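Local coordinates for protein alkaline serine protease (Pseudoalteromonas sp., PDB 1Y9Z) that probably cleaves peptide bonds as a cold-adapted, subtilisin-like serine endopeptidase, secured by bound calcium and carrying a beta-barrel insert beside its catalytic alpha/beta domain, at residues A1-T9 with I76-V85; Y226-H234 with S333-G341. All blocks are in the same frame, centred on the assembly; numbering follows the deposited sequence.

Interaction 1: residues A1-T9 with I76-V85; sequences AETTPWGQT and IANNEGVVGV. With CA (calcium ion), chain C.
E2 reaches into the 76-85 loop and shares a calcium ion with it: E2 OE1 lies 2.3 Å from the metal, and the carbonyl oxygens of I76, E80 and V82, with N78 OD1, come from the loop itself. E2 suits the place because its side chain is long enough to reach and ends in an anionic carboxylate that can bind the cation while accepting from an amide; with CG anti to the backbone N (chi1 178°) and the chain extended beyond, one carboxylate oxygen arrives among the loop's ligands. The same OE1 accepts from N78 N at 2.8 Å (N-H...O 164°), from the syn side but tilted out of the carboxylate plane, so metal and amide together fix the carboxylate. N78 OD1 also accepts from E80 N, an Asx turn that helps shape the loop. D39 completes the protein ligands, and the site resembles the high-affinity calcium site of subtilisins.

Backbone bonds then lay the N-terminus against the loop. T3 N points almost straight at G81 O (2.9 Å, 173°), and A1 N donates to N79 O at 3.1 Å. T3 O, buried without a conventional partner, meets V82 CA at 3.1 Å in a CA-H...O contact. G81 has a positive phi, which glycine accepts readily.

Outward, V83 CG1 presses against E2 OE2 (3.1 Å), the two side chains crossing at about a right angle, while P5 CD packs on V82 CB at 4.1 Å. Q8 bends at chi2, bringing CG to 3.3 Å from V83 O and OE1 against the G84-V85 peptide, while NE2 donates to T72 O. A leucine in place of Q8 would probably leave T72 O without this donor and put an apolar end beside that peptide.

Helix 6-10 is thus held near helix 65-74, while Q8 touches H374 and V85 touches V378 and L381 of helix 368-385, and V82 reaches L206 of strand 205-208.

Interaction 2: residues Y226-H234 with S333-G341; sequences YFSNGVVPH and SVSVDRATG
V231 and V334 meet obliquely, V231 CG1 lying 3.8 Å from V334 CB. Having CG1 anti to the backbone N (chi1 -177°) sends that branch of V231 to V334, while CG2 faces V336 CG1 at 4.3 Å. Branched valines suit this place: their bulk begins at CB, which lets them touch close to the backbone and suits extended chain. V231 and P233 also rest on A217 of strand 214-221, and V334 on V354 of strand 351-360.

V232 and S335 point to the opposite face from P233 and V334. S335 is small enough to sit beside V232, and its hydroxyl is engaged by R281 and the carbonyl of Q318. The ring of H234 lies with one face over the V334-S335 peptide.

This alternation is that of an antiparallel pair, strand 333-336 against the start of strand 232-240, in a mixed sheet consistent with the inserted beta-barrel domain. V232 and S335 form the hydrogen-bonded pair: V232 N donates to S335 O at 2.9 Å (173°), and S335 N returns a more bent bond to V232 O at 2.8 Å (152°). P233, lacking an N-H, fits the neighbouring non-hydrogen-bonded site opposite V334. Beyond it H234 N donates to S333 O at 3.1 Å.

Past the strands, N229 lays its CB 3.6 Å from T340 OG1, again at a slant. D337 is the N-cap of helix 338-345: its OD2 accepts from T340 N at 2.8 Å, nearly in line with the carboxylate C-O bond, and from T340 OG1, also at 2.8 Å but from above the carboxylate plane. The helix start would probably favour the ionised form of D337. One water joins N229 O and G230 O to D337 N; another links N229 O with D337 OD1. G230 adopts backbone angles at which a CB would collide with the carbonyl oxygen of N229.

How the interactions relate
Interaction 1 lies with the subtilisin-like alpha/beta part and is only partly buried, with A1 and N79 exposed; interaction 2 is mostly buried, in a separate sheet consistent with the inserted beta-barrel domain. The chemistry follows the place. Where 76-85 has no regular secondary structure, a metal ion and its ligands, with two backbone bonds outside any regular strand pairing, supply much of the cohesion, whereas 226-234 and 333-341 rely on paired strand backbones, valine packing and a helix cap. They share no helix or strand, and their centres lie about 17 Å apart. Even so they touch: T3 OG1 packs 3.4 Å from F227 CD2, so the N-terminal segment abuts the turn before strand 232-240.

Interaction 1: residues A1-T9 with I76-V85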
loop_
_atom_site.group_PDB
_atom_site.type_symbol
_atom_site.label_atom_id
_atom_site.label_comp_id
_atom_site.label_asym_id
_atom_site.label_seq_id
_atom_site.Cartn_x
_atom_site.Cartn_y
_atom_site.Cartn_z
ATOM N N ALA A 1 10.344 9.068 -16.297
ATOM C CA ALA A 1 8.952 9.463 -15.944
ATOM C C ALA A 1 8.655 9.105 -14.493
ATOM O O ALA A 1 9.171 8.120 -13.968
ATOM C CB ALA A 1 7.961 8.765 -16.870
ATOM N N GLU A 2 7.819 9.913 -13.853
ATOM C CA GLU A 2 7.450 9.689 -12.462
ATOM C C GLU A 2 5.942 9.518 -12.361
ATOM O O GLU A 2 5.177 10.295 -12.932
ATOM C CB GLU A 2 7.912 10.873 -11.616
ATOM C CG GLU A 2 7.554 10.798 -10.145
ATOM C CD GLU A 2 8.257 11.872 -9.349
ATOM O OE1 GLU A 2 9.292 11.574 -8.714
ATOM O OE2 GLU A 2 7.786 13.029 -9.373
ATOM N N THR A 3 5.519 8.491 -11.632
ATOM C CA THR A 3 4.103 8.203 -11.467
ATOM C C THR A 3 3.596 8.550 -10.073
ATOM O O THR A 3 4.318 8.419 -9.085
ATOM C CB THR A 3 3.816 6.703 -11.735
ATOM O OG1 THR A 3 4.097 6.402 -13.107
ATOM C CG2 THR A 3 2.359 6.367 -11.444
ATOM N N THR A 4 2.353 9.017 -10.011
ATOM C CA THR A 4 1.717 9.346 -8.746
ATOM C C THR A 4 0.714 8.227 -8.471
ATOM O O THR A 4 -0.353 8.178 -9.088
ATOM C CB THR A 4 0.960 10.692 -8.814
ATOM O OG1 THR A 4 1.890 11.754 -9.062
ATOM C CG2 THR A 4 0.239 10.964 -7.504
ATOM N N PRO A 5 1.050 7.301 -7.556
ATOM C CA PRO A 5 0.132 6.199 -7.243
ATOM C C PRO A 5 -1.229 6.730 -6.803
ATOM O O PRO A 5 -1.310 7.785 -6.170
ATOM C CB PRO A 5 0.865 5.437 -6.138
ATOM C CG PRO A 5 1.708 6.496 -5.489
ATOM C CD PRO A 5 2.228 7.272 -6.675
ATOM N N TRP A 6 -2.289 5.998 -7.137
ATOM C CA TRP A 6 -3.645 6.428 -6.806
ATOM C C TRP A 6 -3.841 6.834 -5.351
ATOM O O TRP A 6 -4.553 7.794 -5.067
ATOM C CB TRP A 6 -4.674 5.350 -7.179
ATOM C CG TRP A 6 -4.674 4.124 -6.303
ATOM C CD1 TRP A 6 -3.957 2.976 -6.489
ATOM C CD2 TRP A 6 -5.446 3.926 -5.111
ATOM N NE1 TRP A 6 -4.238 2.072 -5.489
ATOM C CE2 TRP A 6 -5.147 2.631 -4.629
ATOM C CE3 TRP A 6 -6.361 4.717 -4.402
ATOM C CZ2 TRP A 6 -5.734 2.106 -3.469
ATOM C CZ3 TRP A 6 -6.945 4.195 -3.246
ATOM C CH2 TRP A 6 -6.627 2.901 -2.795
ATOM N N GLY A 7 -3.206 6.114 -4.433
ATOM C CA GLY A 7 -3.351 6.433 -3.025
ATOM C C GLY A 7 -2.934 7.852 -2.686
ATOM O O GLY A 7 -3.560 8.514 -1.854
ATOM N N GLN A 8 -1.870 8.326 -3.327
ATOM C CA GLN A 8 -1.376 9.676 -3.079
ATOM C C GLN A 8 -2.407 10.729 -3.462
ATOM O O GLN A 8 -2.557 11.741 -2.781
ATOM C CB GLN A 8 -0.090 9.927 -3.871
ATOM C CG GLN A 8 1.094 9.063 -3.460
ATOM C CD GLN A 8 1.458 9.217 -1.999
ATOM O OE1 GLN A 8 1.406 10.318 -1.447
ATOM N NE2 GLN A 8 1.848 8.114 -1.366
ATOM N N THR A 9 -3.111 10.484 -4.561
ATOM C CA THR A 9 -4.122 11.417 -5.033
ATOM C C THR A 9 -5.395 11.361 -4.192
ATOM O O THR A 9 -5.994 12.398 -3.899
ATOM C CB THR A 9 -4.486 11.138 -6.505
ATOM O OG1 THR A 9 -3.302 11.209 -7.310
ATOM C CG2 THR A 9 -5.491 12.166 -7.010
ATOM N N ILE A 76 10.880 10.507 -3.098
ATOM C CA ILE A 76 11.264 11.810 -3.629
ATOM C C ILE A 76 10.736 12.191 -5.006
ATOM O O ILE A 76 10.709 11.375 -5.922
ATOM C CB ILE A 76 12.798 11.928 -3.633
ATOM C CG1 ILE A 76 13.322 11.742 -2.207
ATOM C CG2 ILE A 76 13.229 13.284 -4.180
ATOM C CD1 ILE A 76 14.826 11.658 -2.112
ATOM N N ALA A 77 10.308 13.445 -5.130
ATOM C CA ALA A 77 9.811 13.974 -6.397
ATOM C C ALA A 77 11.045 14.269 -7.249
ATOM O O ALA A 77 11.875 15.105 -6.879
ATOM C CB ALA A 77 9.014 15.251 -6.152
ATOM N N ASN A 78 11.165 13.584 -8.383
ATOM C CA ASN A 78 12.332 13.755 -9.240
ATOM C C ASN A 78 12.175 13.208 -10.658
ATOM O O ASN A 78 13.159 12.813 -11.279
ATOM C CB ASN A 78 13.533 13.074 -8.584
ATOM C CG ASN A 78 13.238 11.636 -8.203
ATOM O OD1 ASN A 78 12.269 11.048 -8.687
ATOM N ND2 ASN A 78 14.074 11.058 -7.344
ATOM N N ASN A 79 10.956 13.170 -11.178
ATOM C CA ASN A 79 10.749 12.671 -12.542
ATOM C C ASN A 79 11.106 11.190 -12.777
ATOM O O ASN A 79 11.262 10.758 -13.923
ATOM C CB ASN A 79 11.522 13.551 -13.537
ATOM C CG ASN A 79 11.151 13.270 -14.985
ATOM O OD1 ASN A 79 9.983 13.348 -15.366
ATOM N ND2 ASN A 79 12.150 12.952 -15.801
ATOM N N GLU A 80 11.261 10.419 -11.704
ATOM C CA GLU A 80 11.540 8.983 -11.821
ATOM C C GLU A 80 10.821 8.273 -10.681
ATOM O O GLU A 80 10.564 8.867 -9.637
ATOM C CB GLU A 80 13.047 8.675 -11.761
ATOM C CG GLU A 80 13.695 8.781 -10.384
ATOM C CD GLU A 80 15.154 8.332 -10.385
ATOM O OE1 GLU A 80 15.415 7.111 -10.481
ATOM O OE2 GLU A 80 16.045 9.204 -10.297
ATOM N N GLY A 81 10.473 7.008 -10.890
ATOM C CA GLY A 81 9.795 6.260 -9.847
ATOM C C GLY A 81 8.435 6.804 -9.459
ATOM O O GLY A 81 7.557 6.977 -10.306
ATOM N N VAL A 82 8.257 7.071 -8.169
ATOM C CA VAL A 82 6.988 7.581 -7.661
ATOM C C VAL A 82 7.204 8.791 -6.754
ATOM O O VAL A 82 8.285 9.387 -6.740
ATOM C CB VAL A 82 6.237 6.475 -6.865
ATOM C CG1 VAL A 82 5.933 5.296 -7.778
ATOM C CG2 VAL A 82 7.077 6.017 -5.682
ATOM N N VAL A 83 6.158 9.158 -6.018
ATOM C CA VAL A 83 6.203 10.269 -5.073
ATOM C C VAL A 83 5.418 9.866 -3.829
ATOM O O VAL A 83 4.397 9.180 -3.927
ATOM C CB VAL A 83 5.574 11.565 -5.657
ATOM C CG1 VAL A 83 6.439 12.098 -6.777
ATOM C CG2 VAL A 83 4.168 11.290 -6.160
ATOM N N GLY A 84 5.920 10.271 -2.666
ATOM C CA GLY A 84 5.246 9.967 -1.417
ATOM C C GLY A 84 4.412 11.152 -0.958
ATOM O O GLY A 84 4.331 12.170 -1.650
ATOM N N VAL A 85 3.799 11.032 0.216
ATOM C CA VAL A 85 2.962 12.103 0.745
ATOM C C VAL A 85 3.729 13.421 0.857
ATOM O O VAL A 85 3.194 14.484 0.535
ATOM C CB VAL A 85 2.380 11.725 2.126
ATOM C CG1 VAL A 85 1.545 12.875 2.671
ATOM C CG2 VAL A 85 1.524 10.474 2.003
HETATM CA CA CA C . 10.455 9.862 -7.621
HETATM O O HOH W 1 11.257 5.513 -13.321
HETATM O O HOH W 2 7.475 12.665 -14.557
#

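Interaction 2: residues Y226-H234 with S333-G341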
loop_
_atom_site.group_PDB
_atom_site.type_symbol
_atom_site.label_atom_id
_atom_site.label_comp_id
_atom_site.label_asym_id
_atom_site.label_seq_id
_atom_site.Cartn_x
_atom_site.Cartn_y
_atom_site.Cartn_z
ATOM N N TYR A 226 -0.016 2.394 -20.400
ATOM C CA TYR A 226 -1.107 2.450 -19.428
ATOM C C TYR A 226 -0.561 2.334 -18.006
ATOM O O TYR A 226 -1.322 2.185 -17.049
ATOM C CB TYR A 226 -2.090 1.302 -19.668
ATOM C CG TYR A 226 -3.000 1.483 -20.862
ATOM C CD1 TYR A 226 -4.132 2.293 -20.782
ATOM C CD2 TYR A 226 -2.741 0.830 -22.064
ATOM C CE1 TYR A 226 -4.988 2.445 -21.872
ATOM C CE2 TYR A 226 -3.589 0.976 -23.163
ATOM C CZ TYR A 226 -4.711 1.783 -23.057
ATOM O OH TYR A 226 -5.559 1.919 -24.134
ATOM N N PHE A 227 0.760 2.403 -17.872
ATOM C CA PHE A 227 1.405 2.281 -16.570
ATOM C C PHE A 227 0.788 3.156 -15.484
ATOM O O PHE A 227 0.512 2.679 -14.383
ATOM C CB PHE A 227 2.894 2.615 -16.681
ATOM C CG PHE A 227 3.671 2.328 -15.426
ATOM C CD1 PHE A 227 4.254 1.082 -15.225
ATOM C CD2 PHE A 227 3.802 3.296 -14.435
ATOM C CE1 PHE A 227 4.960 0.806 -14.056
ATOM C CE2 PHE A 227 4.504 3.029 -13.261
ATOM C CZ PHE A 227 5.084 1.781 -13.072
ATOM N N SER A 228 0.580 4.433 -15.792
ATOM C CA SER A 228 0.020 5.371 -14.821
ATOM C C SER A 228 -1.431 5.072 -14.442
ATOM O O SER A 228 -1.937 5.601 -13.452
ATOM C CB SER A 228 0.131 6.808 -15.342
ATOM O OG SER A 228 -0.680 7.008 -16.484
ATOM N N ASN A 229 -2.100 4.237 -15.231
ATOM C CA ASN A 229 -3.484 3.870 -14.938
ATOM C C ASN A 229 -3.480 2.816 -13.841
ATOM O O ASN A 229 -4.464 2.642 -13.119
ATOM C CB ASN A 229 -4.165 3.286 -16.178
ATOM C CG ASN A 229 -4.439 4.325 -17.242
ATOM O OD1 ASN A 229 -3.520 4.927 -17.792
ATOM N ND2 ASN A 229 -5.715 4.540 -17.540
ATOM N N GLY A 230 -2.357 2.118 -13.727
ATOM C CA GLY A 230 -2.227 1.067 -12.738
ATOM C C GLY A 230 -2.298 -0.290 -13.407
ATOM O O GLY A 230 -3.376 -0.750 -13.777
ATOM N N VAL A 231 -1.144 -0.922 -13.585
ATOM C CA VAL A 231 -1.071 -2.244 -14.201
ATOM C C VAL A 231 -0.311 -3.136 -13.231
ATOM O O VAL A 231 0.876 -2.935 -12.983
ATOM C CB VAL A 231 -0.326 -2.203 -15.551
ATOM C CG1 VAL A 231 -0.347 -3.579 -16.198
ATOM C CG2 VAL A 231 -0.970 -1.173 -16.468
ATOM N N VAL A 232 -1.004 -4.121 -12.676
ATOM C CA VAL A 232 -0.398 -5.009 -11.699
ATOM C C VAL A 232 0.025 -6.359 -12.258
ATOM O O VAL A 232 -0.783 -7.070 -12.853
ATOM C CB VAL A 232 -1.373 -5.255 -10.528
ATOM C CG1 VAL A 232 -0.738 -6.165 -9.492
ATOM C CG2 VAL A 232 -1.780 -3.932 -9.908
ATOM N N PRO A 233 1.306 -6.726 -12.087
ATOM C CA PRO A 233 1.758 -8.022 -12.598
ATOM C C PRO A 233 1.123 -9.104 -11.723
ATOM O O PRO A 233 1.155 -9.008 -10.496
ATOM C CB PRO A 233 3.275 -7.943 -12.444
ATOM C CG PRO A 233 3.446 -7.080 -11.236
ATOM C CD PRO A 233 2.410 -5.993 -11.438
ATOM N N HIS A 234 0.534 -10.121 -12.342
ATOM C CA HIS A 234 -0.119 -11.174 -11.569
ATOM C C HIS A 234 0.780 -11.848 -10.548
ATOM O O HIS A 234 1.835 -12.389 -10.889
ATOM C CB HIS A 234 -0.704 -12.254 -12.483
ATOM C CG HIS A 234 -2.148 -12.052 -12.820
ATOM N ND1 HIS A 234 -3.033 -11.423 -11.972
ATOM C CD2 HIS A 234 -2.873 -12.449 -13.892
ATOM C CE1 HIS A 234 -4.241 -11.441 -12.508
ATOM N NE2 HIS A 234 -4.171 -12.058 -13.673
ATOM N N SER A 333 0.578 -12.249 -17.533
ATOM C CA SER A 333 -0.789 -11.824 -17.268
ATOM C C SER A 333 -0.775 -10.695 -16.241
ATOM O O SER A 333 0.053 -10.685 -15.327
ATOM C CB SER A 333 -1.629 -13.010 -16.774
ATOM O OG SER A 333 -1.071 -13.614 -15.622
ATOM N N VAL A 334 -1.686 -9.741 -16.407
ATOM C CA VAL A 334 -1.762 -8.588 -15.519
ATOM C C VAL A 334 -3.188 -8.276 -15.076
ATOM O O VAL A 334 -4.153 -8.829 -15.606
ATOM C CB VAL A 334 -1.186 -7.330 -16.209
ATOM C CG1 VAL A 334 0.247 -7.589 -16.652
ATOM C CG2 VAL A 334 -2.051 -6.945 -17.405
ATOM N N SER A 335 -3.302 -7.375 -14.104
ATOM C CA SER A 335 -4.591 -6.959 -13.563
ATOM C C SER A 335 -4.735 -5.439 -13.628
ATOM O O SER A 335 -3.810 -4.709 -13.276
ATOM C CB SER A 335 -4.717 -7.426 -12.109
ATOM O OG SER A 335 -5.852 -6.859 -11.475
ATOM N N VAL A 336 -5.893 -4.968 -14.085
ATOM C CA VAL A 336 -6.172 -3.537 -14.176
ATOM C C VAL A 336 -7.568 -3.275 -13.611
ATOM O O VAL A 336 -8.379 -4.199 -13.511
ATOM C CB VAL A 336 -6.119 -3.026 -15.643
ATOM C CG1 VAL A 336 -4.726 -3.237 -16.226
ATOM C CG2 VAL A 336 -7.162 -3.742 -16.486
ATOM N N ASP A 337 -7.855 -2.028 -13.245
ATOM C CA ASP A 337 -9.167 -1.713 -12.689
ATOM C C ASP A 337 -10.237 -1.713 -13.776
ATOM O O ASP A 337 -9.923 -1.810 -14.965
ATOM C CB ASP A 337 -9.131 -0.381 -11.915
ATOM C CG ASP A 337 -8.875 0.825 -12.798
ATOM O OD1 ASP A 337 -8.515 1.884 -12.241
ATOM O OD2 ASP A 337 -9.046 0.732 -14.029
ATOM N N ARG A 338 -11.500 -1.617 -13.375
ATOM C CA ARG A 338 -12.593 -1.660 -14.341
ATOM C C ARG A 338 -12.584 -0.543 -15.374
ATOM O O ARG A 338 -12.809 -0.793 -16.559
ATOM C CB ARG A 338 -13.942 -1.680 -13.619
ATOM C CG ARG A 338 -15.111 -1.948 -14.554
ATOM C CD ARG A 338 -16.400 -2.192 -13.791
ATOM N NE ARG A 338 -17.495 -2.569 -14.682
ATOM C CZ ARG A 338 -17.548 -3.707 -15.369
ATOM N NH1 ARG A 338 -16.567 -4.595 -15.272
ATOM N NH2 ARG A 338 -18.586 -3.959 -16.157
ATOM N N ALA A 339 -12.328 0.684 -14.936
ATOM C CA ALA A 339 -12.304 1.819 -15.852
ATOM C C ALA A 339 -11.298 1.577 -16.970
ATOM O O ALA A 339 -11.582 1.823 -18.144
ATOM C CB ALA A 339 -11.952 3.094 -15.099
ATOM N N THR A 340 -10.120 1.090 -16.598
ATOM C CA THR A 340 -9.071 0.812 -17.569
ATOM C C THR A 340 -9.483 -0.325 -18.500
ATOM O O THR A 340 -9.236 -0.269 -19.704
ATOM C CB THR A 340 -7.755 0.454 -16.856
ATOM O OG1 THR A 340 -7.334 1.569 -16.059
ATOM C CG2 THR A 340 -6.666 0.127 -17.867
ATOM N N GLY A 341 -10.118 -1.352 -17.943
ATOM C CA GLY A 341 -10.556 -2.475 -18.751
ATOM C C GLY A 341 -11.594 -2.062 -19.780
ATOM O O GLY A 341 -11.595 -2.562 -20.906
HETATM O O HOH W 3 -5.973 0.020 -13.788
HETATM O O HOH W 4 -7.080 3.664 -13.527
#